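Local coordinates for putative uncharacterized protein (Actinomyces odontolyticus, PDB 3UP9) that probably binds methionine as a membrane lipoprotein of the NlpA family, and is seen here with selenomethionine in its ligand pocket, at residues 93-98 against 164-169; 106-111 against 152-157; 19-24 against 230-235; 182-187 against 236-241. One frame throughout, in Å; residues are numbered along the deposited sequence.

How the contacts relate
Contacts 1 and 2 belong to the lobe built on the five-stranded sheet and meet at Asp-169, whose carboxylate probably takes a hydrogen bond from Thr-108. Contact 2 is a regular, partly buried strand pair, whereas contact 1 is a surface junction of two loops joined by side-chain bonds and a water. Contact 3, also partly buried, packs two helices beside the seven-stranded sheet through aromatic and apolar touching. Contact 4, again near the surface, brings the start of helix 185-188 to the loop after contact 3's second helix, using polar bonds; its Lys-183 also touches Leu-165 of contact 1. Trp-236, starting that loop, packs on Ile-21 and Tyr-231 of contact 3.

Contact 1 of 4, residues 93-98 against 164-169; sequences FSNKHK and SLDDFD
The side chain of Leu-165 overlaps the end of strand 91-93: its CD2 lies 3.5 Å from Phe-93 O and near Ser-94 CA, where the loop begins, and its CD1 reaches CB of the phenylalanine. The Phe-93 ring leads away from 164-169. Beyond this leucine the contact turns polar. Ser-94 has OG anti to its backbone N (chi1 168°), which turns the hydroxyl to Asp-169 O at 2.7 Å, nearly in line with the carbonyl bond. Ser-94 OG itself accepts from Lys-96 N and His-97 N, forming an ST turn and an ST motif, so three bonds fix its rotation.

Strands 91-93 and 170-173 are antiparallel neighbours in the five-stranded sheet, Phe-93 pairing through its backbone with Ala-171; the two loops carry this association past the strand ends. Here His-97 gives NE2 to Asp-169 OD1 at 2.8 Å, an almost straight bond (177°). The carboxylate oxygen lies in the imidazole plane and is met on its anti side, somewhat out of the carboxylate plane. Asp-169 OD2 takes Thr-108 N, so both carboxylate oxygens are engaged, while the His-97 ring also meets that of Tyr-170.

Lys-96 runs extended as far as CE and bends at its last torsion, bringing NZ within 3.2 Å of Asp-166 O from above the carbonyl plane. The Asp-166 carboxylate instead forms a salt bridge with Arg-163. Between the loops, a water accepts from Asn-95 N at 2.8 Å and lies equally close to Leu-165 O and 2.7 Å from Phe-168 O.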
loop_
_atom_site.group_PDB
_atom_site.type_symbol
_atom_site.label_atom_id
_atom_site.label_comp_id
_atom_site.label_asym_id
_atom_site.label_seq_id
_atom_site.Cartn_x
_atom_site.Cartn_y
_atom_site.Cartn_z
ATOM N N PHE A 93 -14.552 3.554 0.354
ATOM C CA PHE A 93 -15.110 3.942 -0.904
ATOM C C PHE A 93 -16.452 3.306 -1.065
ATOM O O PHE A 93 -16.770 2.339 -0.396
ATOM C CB PHE A 93 -14.159 3.495 -2.034
ATOM C CG PHE A 93 -12.808 4.165 -1.974
ATOM C CD1 PHE A 93 -11.778 3.644 -1.202
ATOM C CD2 PHE A 93 -12.576 5.340 -2.663
ATOM C CE1 PHE A 93 -10.530 4.263 -1.153
ATOM C CE2 PHE A 93 -11.331 5.966 -2.612
ATOM C CZ PHE A 93 -10.305 5.408 -1.881
ATOM N N SER A 94 -17.240 3.861 -1.972
ATOM C CA SER A 94 -18.552 3.330 -2.300
ATOM C C SER A 94 -18.997 3.879 -3.658
ATOM O O SER A 94 -18.657 4.980 -4.023
ATOM C CB SER A 94 -19.532 3.738 -1.185
ATOM O OG SER A 94 -20.883 3.535 -1.496
ATOM N N ASN A 95 -19.778 3.090 -4.390
ATOM C CA ASN A 95 -20.542 3.602 -5.517
ATOM C C ASN A 95 -22.038 3.752 -5.224
ATOM O O ASN A 95 -22.787 4.147 -6.131
ATOM C CB ASN A 95 -20.367 2.723 -6.752
ATOM C CG ASN A 95 -18.984 2.795 -7.329
ATOM O OD1 ASN A 95 -18.235 3.744 -7.111
ATOM N ND2 ASN A 95 -18.625 1.776 -8.037
ATOM N N LYS A 96 -22.474 3.434 -3.990
ATOM C CA LYS A 96 -23.926 3.377 -3.657
ATOM C C LYS A 96 -24.322 4.456 -2.646
ATOM O O LYS A 96 -25.482 4.822 -2.549
ATOM C CB LYS A 96 -24.366 1.942 -3.181
ATOM C CG LYS A 96 -24.217 0.834 -4.281
ATOM C CD LYS A 96 -24.451 -0.650 -3.845
ATOM C CE LYS A 96 -23.996 -1.712 -4.851
ATOM N NZ LYS A 96 -24.223 -1.225 -6.245
ATOM N N HIS A 97 -23.345 4.974 -1.900
ATOM C CA HIS A 97 -23.557 5.930 -0.805
ATOM C C HIS A 97 -22.403 6.935 -0.760
ATOM O O HIS A 97 -21.283 6.652 -1.235
ATOM C CB HIS A 97 -23.654 5.204 0.546
ATOM C CG HIS A 97 -24.542 3.979 0.544
ATOM N ND1 HIS A 97 -25.899 4.060 0.539
ATOM C CD2 HIS A 97 -24.225 2.623 0.545
ATOM C CE1 HIS A 97 -26.434 2.795 0.509
ATOM N NE2 HIS A 97 -25.407 1.909 0.508
ATOM N N LYS A 98 -22.663 8.099 -0.161
ATOM C CA LYS A 98 -21.621 9.110 0.077
ATOM C C LYS A 98 -21.338 9.228 1.628
ATOM O O LYS A 98 -20.434 9.943 2.044
ATOM C CB LYS A 98 -22.030 10.451 -0.561
ATOM C CG LYS A 98 -21.367 10.980 -1.859
ATOM C CD LYS A 98 -21.983 10.614 -3.179
ATOM C CE LYS A 98 -22.369 11.812 -4.093
ATOM N NZ LYS A 98 -21.372 12.584 -4.843
ATOM N N SER A 164 -15.540 -4.867 -6.255
ATOM C CA SER A 164 -16.516 -5.253 -5.230
ATOM C C SER A 164 -17.481 -4.128 -4.925
ATOM O O SER A 164 -18.542 -4.375 -4.393
ATOM C CB SER A 164 -15.864 -5.775 -3.952
ATOM O OG SER A 164 -15.319 -4.725 -3.173
ATOM N N LEU A 165 -17.110 -2.891 -5.249
ATOM C CA LEU A 165 -18.006 -1.727 -5.154
ATOM C C LEU A 165 -19.302 -1.864 -5.993
ATOM O O LEU A 165 -20.318 -1.265 -5.651
ATOM C CB LEU A 165 -17.235 -0.422 -5.484
ATOM C CG LEU A 165 -16.018 -0.014 -4.615
ATOM C CD1 LEU A 165 -15.295 1.190 -5.196
ATOM C CD2 LEU A 165 -16.410 0.211 -3.171
ATOM N N ASP A 166 -19.289 -2.669 -7.061
ATOM C CA ASP A 166 -20.531 -3.010 -7.800
ATOM C C ASP A 166 -21.495 -3.897 -6.959
ATOM O O ASP A 166 -22.688 -3.854 -7.154
ATOM C CB ASP A 166 -20.228 -3.750 -9.124
ATOM C CG ASP A 166 -19.276 -2.992 -10.030
ATOM O OD1 ASP A 166 -19.099 -1.767 -9.837
ATOM O OD2 ASP A 166 -18.699 -3.629 -10.942
ATOM N N ASP A 167 -20.971 -4.666 -6.011
ATOM C CA ASP A 167 -21.754 -5.643 -5.250
ATOM C C ASP A 167 -22.131 -5.221 -3.852
ATOM O O ASP A 167 -23.194 -5.562 -3.364
ATOM C CB ASP A 167 -20.921 -6.917 -5.152
ATOM C CG ASP A 167 -20.466 -7.394 -6.509
ATOM O OD1 ASP A 167 -21.354 -7.526 -7.385
ATOM O OD2 ASP A 167 -19.247 -7.593 -6.683
ATOM N N PHE A 168 -21.224 -4.513 -3.194
ATOM C CA PHE A 168 -21.340 -4.197 -1.785
ATOM C C PHE A 168 -21.622 -2.669 -1.564
ATOM O O PHE A 168 -21.306 -1.801 -2.380
ATOM C CB PHE A 168 -20.038 -4.623 -1.048
ATOM C CG PHE A 168 -19.622 -6.078 -1.255
ATOM C CD1 PHE A 168 -20.561 -7.108 -1.264
ATOM C CD2 PHE A 168 -18.282 -6.416 -1.372
ATOM C CE1 PHE A 168 -20.168 -8.445 -1.440
ATOM C CE2 PHE A 168 -17.875 -7.738 -1.541
ATOM C CZ PHE A 168 -18.812 -8.764 -1.578
ATOM N N ASP A 169 -22.172 -2.349 -0.406
ATOM C CA ASP A 169 -22.476 -0.964 -0.030
ATOM C C ASP A 169 -21.204 -0.078 0.072
ATOM O O ASP A 169 -21.220 1.084 -0.321
ATOM C CB ASP A 169 -23.282 -0.981 1.287
ATOM C CG ASP A 169 -24.706 -1.572 1.121
ATOM O OD1 ASP A 169 -25.555 -0.887 0.498
ATOM O OD2 ASP A 169 -24.977 -2.678 1.647
HETATM O O HOH W 1 -20.459 0.488 -3.525
#

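Contact 2 of 4, residues 106-111 against 152-157; sequences GGTIGI and DFREVE
Phe-153 and Ile-111 meet on the buried side of this parallel strand pair, Ile-111 CD1 resting 3.8 Å from Phe-153 CE1 at an oblique approach to the ring. With chi1 at -167°, CG1 of the isoleucine swings beside the carbonyl carbon and carries CD1 to the aromatic, while CG2 is set near Arg-154 O. Ile-109 adds its CB at 4.3 Å from Phe-153 CD1.

Beneath the side chains the backbones zip together in regular parallel fashion, from Asp-152 N to Gly-107 O (2.9 Å) through to Val-156 N on Ile-111 O (2.9 Å). Gly-110 CA adds a CA-H...O contact with Arg-154 O at 3.3 Å.

The other face is looser. Asp-152 and Arg-154 are exposed, and Thr-108 CG2 comes only to 4.2 Å from Arg-154 NH2, with Phe-168 packing against both Thr-108 and Arg-154.

Strand 151-156 forms one margin of the five-stranded sheet, in what is probably one lobe of a two-lobed fold like that of periplasmic binding proteins, and strand 107-112 separates it from strand 170-173, to which Gly-110 is hydrogen-bonded. Helix 115-127 covers Ile-111 and Phe-153 through Leu-122, and Val-156 lies against helix 161-164.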
loop_
_atom_site.group_PDB
_atom_site.type_symbol
_atom_site.label_atom_id
_atom_site.label_comp_id
_atom_site.label_asym_id
_atom_site.label_seq_id
_atom_site.Cartn_x
_atom_site.Cartn_y
_atom_site.Cartn_z
ATOM N N GLY A 106 -28.112 -4.891 7.704
ATOM C CA GLY A 106 -27.696 -6.070 6.914
ATOM C C GLY A 106 -26.921 -5.746 5.638
ATOM O O GLY A 106 -26.812 -6.568 4.735
ATOM N N GLY A 107 -26.359 -4.550 5.583
ATOM C CA GLY A 107 -25.552 -4.097 4.446
ATOM C C GLY A 107 -24.193 -4.772 4.454
ATOM O O GLY A 107 -23.891 -5.524 5.376
ATOM N N THR A 108 -23.376 -4.502 3.445
ATOM C CA THR A 108 -22.119 -5.227 3.260
ATOM C C THR A 108 -20.914 -4.290 3.080
ATOM O O THR A 108 -21.046 -3.249 2.497
ATOM C CB THR A 108 -22.211 -6.125 2.029
ATOM O OG1 THR A 108 -22.613 -5.327 0.925
ATOM C CG2 THR A 108 -23.192 -7.327 2.271
ATOM N N ILE A 109 -19.749 -4.667 3.619
ATOM C CA ILE A 109 -18.517 -3.895 3.475
ATOM C C ILE A 109 -17.467 -4.880 3.014
ATOM O O ILE A 109 -17.180 -5.835 3.701
ATOM C CB ILE A 109 -18.049 -3.195 4.772
ATOM C CG1 ILE A 109 -19.121 -2.200 5.277
ATOM C CG2 ILE A 109 -16.703 -2.479 4.550
ATOM C CD1 ILE A 109 -18.728 -1.374 6.489
ATOM N N GLY A 110 -16.963 -4.656 1.804
ATOM C CA GLY A 110 -15.791 -5.353 1.299
ATOM C C GLY A 110 -14.531 -4.994 2.058
ATOM O O GLY A 110 -14.272 -3.819 2.335
ATOM N N ILE A 111 -13.738 -6.000 2.381
ATOM C CA ILE A 111 -12.531 -5.830 3.187
ATOM C C ILE A 111 -11.467 -6.790 2.636
ATOM O O ILE A 111 -11.757 -7.924 2.293
ATOM C CB ILE A 111 -12.844 -6.091 4.691
ATOM C CG1 ILE A 111 -11.705 -5.629 5.618
ATOM C CG2 ILE A 111 -13.237 -7.568 4.936
ATOM C CD1 ILE A 111 -12.172 -5.351 7.052
ATOM N N ASP A 152 -22.514 -7.136 7.391
ATOM C CA ASP A 152 -21.553 -8.214 7.173
ATOM C C ASP A 152 -20.323 -7.722 6.434
ATOM O O ASP A 152 -20.431 -6.957 5.472
ATOM C CB ASP A 152 -22.199 -9.339 6.356
ATOM C CG ASP A 152 -23.392 -9.921 7.053
ATOM O OD1 ASP A 152 -23.284 -10.195 8.265
ATOM O OD2 ASP A 152 -24.445 -10.076 6.407
ATOM N N PHE A 153 -19.153 -8.171 6.876
ATOM C CA PHE A 153 -17.955 -8.011 6.083
ATOM C C PHE A 153 -17.905 -9.047 4.980
ATOM O O PHE A 153 -18.362 -10.173 5.145
ATOM C CB PHE A 153 -16.710 -8.171 6.931
ATOM C CG PHE A 153 -16.467 -7.043 7.891
ATOM C CD1 PHE A 153 -15.983 -5.846 7.439
ATOM C CD2 PHE A 153 -16.671 -7.218 9.260
ATOM C CE1 PHE A 153 -15.744 -4.812 8.325
ATOM C CE2 PHE A 153 -16.406 -6.199 10.153
ATOM C CZ PHE A 153 -15.951 -4.991 9.675
ATOM N N ARG A 154 -17.359 -8.672 3.846
ATOM C CA ARG A 154 -17.074 -9.669 2.807
ATOM C C ARG A 154 -15.634 -9.547 2.381
ATOM O O ARG A 154 -15.224 -8.521 1.830
ATOM C CB ARG A 154 -17.979 -9.493 1.594
ATOM C CG ARG A 154 -19.434 -9.615 1.915
ATOM C CD ARG A 154 -19.817 -11.031 2.228
ATOM N NE ARG A 154 -21.237 -11.062 1.961
ATOM C CZ ARG A 154 -21.778 -11.249 0.753
ATOM N NH1 ARG A 154 -21.027 -11.518 -0.338
ATOM N NH2 ARG A 154 -23.096 -11.193 0.655
ATOM N N GLU A 155 -14.868 -10.598 2.659
ATOM C CA GLU A 155 -13.449 -10.639 2.327
ATOM C C GLU A 155 -13.314 -10.772 0.863
ATOM O O GLU A 155 -13.951 -11.586 0.264
ATOM C CB GLU A 155 -12.778 -11.825 2.956
ATOM C CG GLU A 155 -12.558 -11.717 4.441
ATOM C CD GLU A 155 -11.502 -12.722 4.883
ATOM O OE1 GLU A 155 -11.355 -13.742 4.186
ATOM O OE2 GLU A 155 -10.801 -12.479 5.883
ATOM N N VAL A 156 -12.454 -9.959 0.295
ATOM C CA VAL A 156 -12.242 -9.894 -1.112
ATOM C C VAL A 156 -10.726 -9.842 -1.236
ATOM O O VAL A 156 -10.031 -9.314 -0.353
ATOM C CB VAL A 156 -12.973 -8.646 -1.643
ATOM C CG1 VAL A 156 -12.335 -8.084 -2.881
ATOM C CG2 VAL A 156 -14.425 -8.982 -1.919
ATOM N N GLU A 157 -10.194 -10.410 -2.305
ATOM C CA GLU A 157 -8.761 -10.322 -2.548
ATOM C C GLU A 157 -8.482 -8.911 -3.019
ATOM O O GLU A 157 -9.327 -8.295 -3.607
ATOM C CB GLU A 157 -8.295 -11.358 -3.589
ATOM C CG GLU A 157 -8.051 -12.762 -3.011
ATOM C CD GLU A 157 -7.698 -13.790 -4.089
ATOM O OE1 GLU A 157 -8.019 -13.552 -5.274
ATOM O OE2 GLU A 157 -7.088 -14.834 -3.766
#

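Contact 3 of 4, residues 19-24 against 230-235; sequences AKILTY and QYIEKT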
loop_
_atom_site.group_PDB
_atom_site.type_symbol
_atom_site.label_atom_id
_atom_site.label_comp_id
_atom_site.label_asym_id
_atom_site.label_seq_id
_atom_site.Cartn_x
_atom_site.Cartn_y
_atom_site.Cartn_z
ATOM N N ALA A 19 5.449 2.235 -9.425
ATOM C CA ALA A 19 6.125 2.171 -10.727
ATOM C C ALA A 19 6.275 3.548 -11.343
ATOM O O ALA A 19 7.289 3.816 -11.957
ATOM C CB ALA A 19 5.493 1.176 -11.706
ATOM N N LYS A 20 5.312 4.442 -11.176
ATOM C CA LYS A 20 5.492 5.824 -11.697
ATOM C C LYS A 20 6.696 6.567 -11.056
ATOM O O LYS A 20 7.478 7.229 -11.734
ATOM C CB LYS A 20 4.212 6.649 -11.516
ATOM C CG LYS A 20 3.032 6.122 -12.284
ATOM C CD LYS A 20 1.855 7.095 -12.336
ATOM C CE LYS A 20 0.837 6.776 -13.453
ATOM N NZ LYS A 20 0.869 7.604 -14.717
ATOM N N ILE A 21 6.827 6.481 -9.745
ATOM C CA ILE A 21 7.942 7.096 -9.000
ATOM C C ILE A 21 9.244 6.483 -9.510
ATOM O O ILE A 21 10.196 7.202 -9.792
ATOM C CB ILE A 21 7.813 6.873 -7.464
ATOM C CG1 ILE A 21 6.591 7.593 -6.889
ATOM C CG2 ILE A 21 9.048 7.319 -6.716
ATOM C CD1 ILE A 21 6.241 7.052 -5.485
ATOM N N LEU A 22 9.274 5.157 -9.674
ATOM C CA LEU A 22 10.498 4.470 -10.163
ATOM C C LEU A 22 10.837 4.858 -11.610
ATOM O O LEU A 22 11.999 4.852 -11.964
ATOM C CB LEU A 22 10.428 2.947 -10.039
ATOM C CG LEU A 22 10.356 2.316 -8.648
ATOM C CD1 LEU A 22 10.147 0.821 -8.830
ATOM C CD2 LEU A 22 11.598 2.664 -7.818
ATOM N N THR A 23 9.826 5.244 -12.400
ATOM C CA THR A 23 10.013 5.567 -13.799
ATOM C C THR A 23 10.581 7.019 -13.846
ATOM O O THR A 23 11.549 7.256 -14.570
ATOM C CB THR A 23 8.724 5.355 -14.606
ATOM O OG1 THR A 23 8.362 3.968 -14.546
ATOM C CG2 THR A 23 8.881 5.763 -16.091
ATOM N N TYR A 24 10.053 7.931 -13.013
ATOM C CA TYR A 24 10.651 9.247 -12.875
ATOM C C TYR A 24 12.150 9.113 -12.545
ATOM O O TYR A 24 13.004 9.699 -13.209
ATOM C CB TYR A 24 9.916 10.117 -11.841
ATOM C CG TYR A 24 10.699 11.349 -11.533
ATOM C CD1 TYR A 24 10.710 12.417 -12.398
ATOM C CD2 TYR A 24 11.518 11.395 -10.444
ATOM C CE1 TYR A 24 11.449 13.561 -12.117
ATOM C CE2 TYR A 24 12.295 12.490 -10.177
ATOM C CZ TYR A 24 12.246 13.577 -10.993
ATOM O OH TYR A 24 13.053 14.654 -10.701
ATOM N N GLN A 230 9.315 16.261 -4.854
ATOM C CA GLN A 230 8.701 17.233 -5.744
ATOM C C GLN A 230 7.912 16.516 -6.821
ATOM O O GLN A 230 6.793 16.886 -7.091
ATOM C CB GLN A 230 9.754 18.203 -6.343
ATOM C CG GLN A 230 10.245 19.141 -5.264
ATOM C CD GLN A 230 11.229 20.200 -5.726
ATOM O OE1 GLN A 230 12.003 20.030 -6.672
ATOM N NE2 GLN A 230 11.221 21.297 -5.008
ATOM N N TYR A 231 8.467 15.478 -7.416
ATOM C CA TYR A 231 7.663 14.652 -8.315
ATOM C C TYR A 231 6.355 14.162 -7.638
ATOM O O TYR A 231 5.284 14.271 -8.228
ATOM C CB TYR A 231 8.460 13.457 -8.872
ATOM C CG TYR A 231 7.596 12.526 -9.701
ATOM C CD1 TYR A 231 7.336 12.803 -11.060
ATOM C CD2 TYR A 231 7.009 11.370 -9.132
ATOM C CE1 TYR A 231 6.522 11.976 -11.824
ATOM C CE2 TYR A 231 6.182 10.537 -9.890
ATOM C CZ TYR A 231 5.972 10.848 -11.240
ATOM O OH TYR A 231 5.166 10.103 -11.976
ATOM N N ILE A 232 6.425 13.641 -6.420
ATOM C CA ILE A 232 5.211 13.132 -5.743
ATOM C C ILE A 232 4.229 14.266 -5.509
ATOM O O ILE A 232 3.046 14.116 -5.761
ATOM C CB ILE A 232 5.482 12.384 -4.411
ATOM C CG1 ILE A 232 6.320 11.133 -4.670
ATOM C CG2 ILE A 232 4.210 12.040 -3.709
ATOM C CD1 ILE A 232 6.813 10.457 -3.401
ATOM N N GLU A 233 4.719 15.412 -5.066
ATOM C CA GLU A 233 3.824 16.536 -4.746
ATOM C C GLU A 233 3.194 17.124 -6.012
ATOM O O GLU A 233 2.084 17.582 -5.971
ATOM C CB GLU A 233 4.590 17.608 -3.982
ATOM C CG GLU A 233 5.046 17.105 -2.631
ATOM C CD GLU A 233 5.835 18.121 -1.824
ATOM O OE1 GLU A 233 6.657 18.890 -2.370
ATOM O OE2 GLU A 233 5.654 18.108 -0.600
ATOM N N LYS A 234 3.914 17.095 -7.129
ATOM C CA LYS A 234 3.385 17.585 -8.395
ATOM C C LYS A 234 2.381 16.602 -8.930
ATOM O O LYS A 234 1.340 16.996 -9.373
ATOM C CB LYS A 234 4.491 17.841 -9.436
ATOM C CG LYS A 234 5.368 19.077 -9.177
ATOM C CD LYS A 234 6.240 19.467 -10.378
ATOM C CE LYS A 234 7.632 18.813 -10.422
ATOM N NZ LYS A 234 8.627 19.840 -10.887
ATOM N N THR A 235 2.672 15.319 -8.863
ATOM C CA THR A 235 1.850 14.301 -9.527
ATOM C C THR A 235 0.518 14.009 -8.785
ATOM O O THR A 235 -0.536 13.854 -9.403
ATOM C CB THR A 235 2.720 13.035 -9.770
ATOM O OG1 THR A 235 3.950 13.449 -10.398
ATOM C CG2 THR A 235 2.009 11.989 -10.631
#
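Helices 15-28 and 226-235 pack together beside the seven-stranded sheet, and Tyr-24 and Tyr-231 form the centre of their contact. The axes of the two short segments approach to 10.7 Å, with their N-to-C directions at 128°. The tyrosine rings are close to parallel (18°) but displaced, their centroids 4.8 Å apart, with little ring-on-ring overlap. Each ring instead takes the other's methylene over its face: Tyr-24 CB sits 3.8 Å from the Tyr-231 centroid, and Tyr-231 CB 4.0 Å from the Tyr-24 centroid, a reciprocal pair of CH-pi contacts.

In both side chains CG points opposite the backbone N (chi1 175° in Tyr-231), which sends the rings past one another in opposite directions. The far face of the Tyr-231 ring is covered by Thr-235, whose OG1 also donates to Tyr-231 O at 2.7 Å. At the end of the ring, Tyr-231 OH lies 3.6 Å from Lys-20 CB. Deeper in, Ile-21 CD1 meets Ile-232 CD1 at 4.0 Å, and Trp-236 adjoins Ile-21.

Replacing Tyr-231 by an alanine would probably open a gap between the helices and deprive Tyr-24 of the ring beneath its CB.

No hydrogen bond crosses between the segments, so this association depends on shape and on dispersion and CH-pi attraction.

Contact 4 of 4, residues 182-187 against 236-241; sequences GKTISG and WSDGSV
Asp-238 has CG between its backbone N and carbonyl carbon (chi1 55°), and Ser-240 has OG beside its own N (chi1 -46°); together these torsions fold the carboxylate back over the turn and direct the serine hydroxyl to Ile-185. There Ile-185 N donates to Ser-240 OG at 3.0 Å in a nearly straight bond (170°). The hydroxyl in turn donates to Asp-238 OD1 at 2.7 Å, from well above the carboxylate plane. Ser-240 N reaches OD1 too, at 2.8 Å and from the same face, closing an Asx turn. Through OD1, Asp-238 holds the serine in place, besides its own direct contacts with the helix start.

That helix, 185-188, begins here with its first amide N-H groups shared out. Thr-184 is the N-cap and accepts from Gly-187 N through OG1 (3.0 Å), while Ser-186 N crosses to Asp-238 O, also at 3.0 Å. The Asp-238 carboxylate may be mildly favoured by the N-terminal end of this short helix. Its OD2 lies against the methyl of Thr-184, 3.4 Å from CG2.

With an alanine replacing Asp-238, Ser-240 OG and N would probably both lose their acceptor, and the hydroxyl would be likely to turn away from Ile-185.

Ile-185 leans on the same turn, its CB 3.8 Å from Asp-238 O, and Gly-239 carries the chain round with positive phi. The loop joins helix 226-235 to strand 242-243, and Trp-236 at its start packs on helix 15-28.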
loop_
_atom_site.group_PDB
_atom_site.type_symbol
_atom_site.label_atom_id
_atom_site.label_comp_id
_atom_site.label_asym_id
_atom_site.label_seq_id
_atom_site.Cartn_x
_atom_site.Cartn_y
_atom_site.Cartn_z
ATOM N N GLY A 182 -9.202 4.329 -10.938
ATOM C CA GLY A 182 -9.559 5.693 -11.321
ATOM C C GLY A 182 -10.070 6.503 -10.131
ATOM O O GLY A 182 -10.759 7.479 -10.287
ATOM N N LYS A 183 -9.744 6.098 -8.930
ATOM C CA LYS A 183 -10.273 6.779 -7.763
ATOM C C LYS A 183 -9.188 7.605 -7.046
ATOM O O LYS A 183 -8.007 7.338 -7.165
ATOM C CB LYS A 183 -10.922 5.739 -6.855
ATOM C CG LYS A 183 -12.026 5.007 -7.614
ATOM C CD LYS A 183 -12.891 4.165 -6.703
ATOM C CE LYS A 183 -14.002 3.516 -7.500
ATOM N NZ LYS A 183 -14.344 4.357 -8.661
ATOM N N THR A 184 -9.592 8.646 -6.348
ATOM C CA THR A 184 -8.665 9.442 -5.570
ATOM C C THR A 184 -9.248 9.668 -4.157
ATOM O O THR A 184 -10.421 9.481 -3.936
ATOM C CB THR A 184 -8.414 10.785 -6.291
ATOM O OG1 THR A 184 -9.588 11.597 -6.149
ATOM C CG2 THR A 184 -8.035 10.611 -7.822
ATOM N N ILE A 185 -8.431 10.095 -3.205
ATOM C CA ILE A 185 -8.890 10.420 -1.859
ATOM C C ILE A 185 -9.789 11.635 -1.896
ATOM O O ILE A 185 -10.900 11.626 -1.413
ATOM C CB ILE A 185 -7.704 10.583 -0.881
ATOM C CG1 ILE A 185 -7.192 9.190 -0.491
ATOM C CG2 ILE A 185 -8.066 11.395 0.373
ATOM C CD1 ILE A 185 -8.135 8.339 0.354
ATOM N N SER A 186 -9.318 12.701 -2.488
ATOM C CA SER A 186 -10.079 13.911 -2.485
ATOM C C SER A 186 -11.451 13.702 -3.125
ATOM O O SER A 186 -12.472 14.231 -2.642
ATOM C CB SER A 186 -9.318 14.983 -3.228
ATOM O OG SER A 186 -10.146 16.084 -3.442
ATOM N N GLY A 187 -11.465 13.008 -4.262
ATOM C CA GLY A 187 -12.665 12.939 -5.087
ATOM C C GLY A 187 -13.618 11.837 -4.654
ATOM O O GLY A 187 -14.826 11.995 -4.788
ATOM N N TRP A 236 0.573 13.977 -7.463
ATOM C CA TRP A 236 -0.579 13.753 -6.578
ATOM C C TRP A 236 -0.786 14.921 -5.685
ATOM O O TRP A 236 -0.078 15.062 -4.707
ATOM C CB TRP A 236 -0.346 12.522 -5.713
ATOM C CG TRP A 236 -0.282 11.272 -6.543
ATOM C CD1 TRP A 236 -1.350 10.513 -7.019
ATOM C CD2 TRP A 236 0.940 10.574 -7.023
ATOM N NE1 TRP A 236 -0.885 9.470 -7.763
ATOM C CE2 TRP A 236 0.472 9.459 -7.819
ATOM C CE3 TRP A 236 2.342 10.796 -6.899
ATOM C CZ2 TRP A 236 1.364 8.582 -8.451
ATOM C CZ3 TRP A 236 3.234 9.919 -7.565
ATOM C CH2 TRP A 236 2.755 8.833 -8.300
ATOM N N SER A 237 -1.734 15.793 -6.003
ATOM C CA SER A 237 -2.150 16.864 -5.064
ATOM C C SER A 237 -3.569 16.610 -4.596
ATOM O O SER A 237 -4.156 17.476 -4.081
ATOM C CB SER A 237 -2.100 18.224 -5.752
ATOM O OG SER A 237 -2.571 18.109 -7.078
ATOM N N ASP A 238 -4.094 15.404 -4.806
ATOM C CA ASP A 238 -5.472 14.998 -4.475
ATOM C C ASP A 238 -5.494 14.248 -3.179
ATOM O O ASP A 238 -6.427 13.495 -2.946
ATOM C CB ASP A 238 -6.019 14.046 -5.551
ATOM C CG ASP A 238 -5.092 12.781 -5.798
ATOM O OD1 ASP A 238 -4.269 12.393 -4.933
ATOM O OD2 ASP A 238 -5.198 12.153 -6.878
ATOM N N GLY A 239 -4.419 14.386 -2.391
ATOM C CA GLY A 239 -4.260 13.706 -1.095
ATOM C C GLY A 239 -4.048 12.198 -1.074
ATOM O O GLY A 239 -3.988 11.611 0.012
ATOM N N SER A 240 -3.913 11.548 -2.242
ATOM C CA SER A 240 -3.810 10.066 -2.298
ATOM C C SER A 240 -2.430 9.481 -2.008
ATOM O O SER A 240 -2.295 8.301 -1.607
ATOM C CB SER A 240 -4.291 9.509 -3.658
ATOM O OG SER A 240 -5.499 10.118 -4.032
ATOM N N VAL A 241 -1.409 10.303 -2.189
ATOM C CA VAL A 241 -0.030 9.860 -2.032
ATOM C C VAL A 241 0.685 11.035 -1.393
ATOM O O VAL A 241 0.760 12.096 -1.984
ATOM C CB VAL A 241 0.645 9.492 -3.375
ATOM C CG1 VAL A 241 2.103 9.158 -3.120
ATOM C CG2 VAL A 241 -0.112 8.373 -4.103
#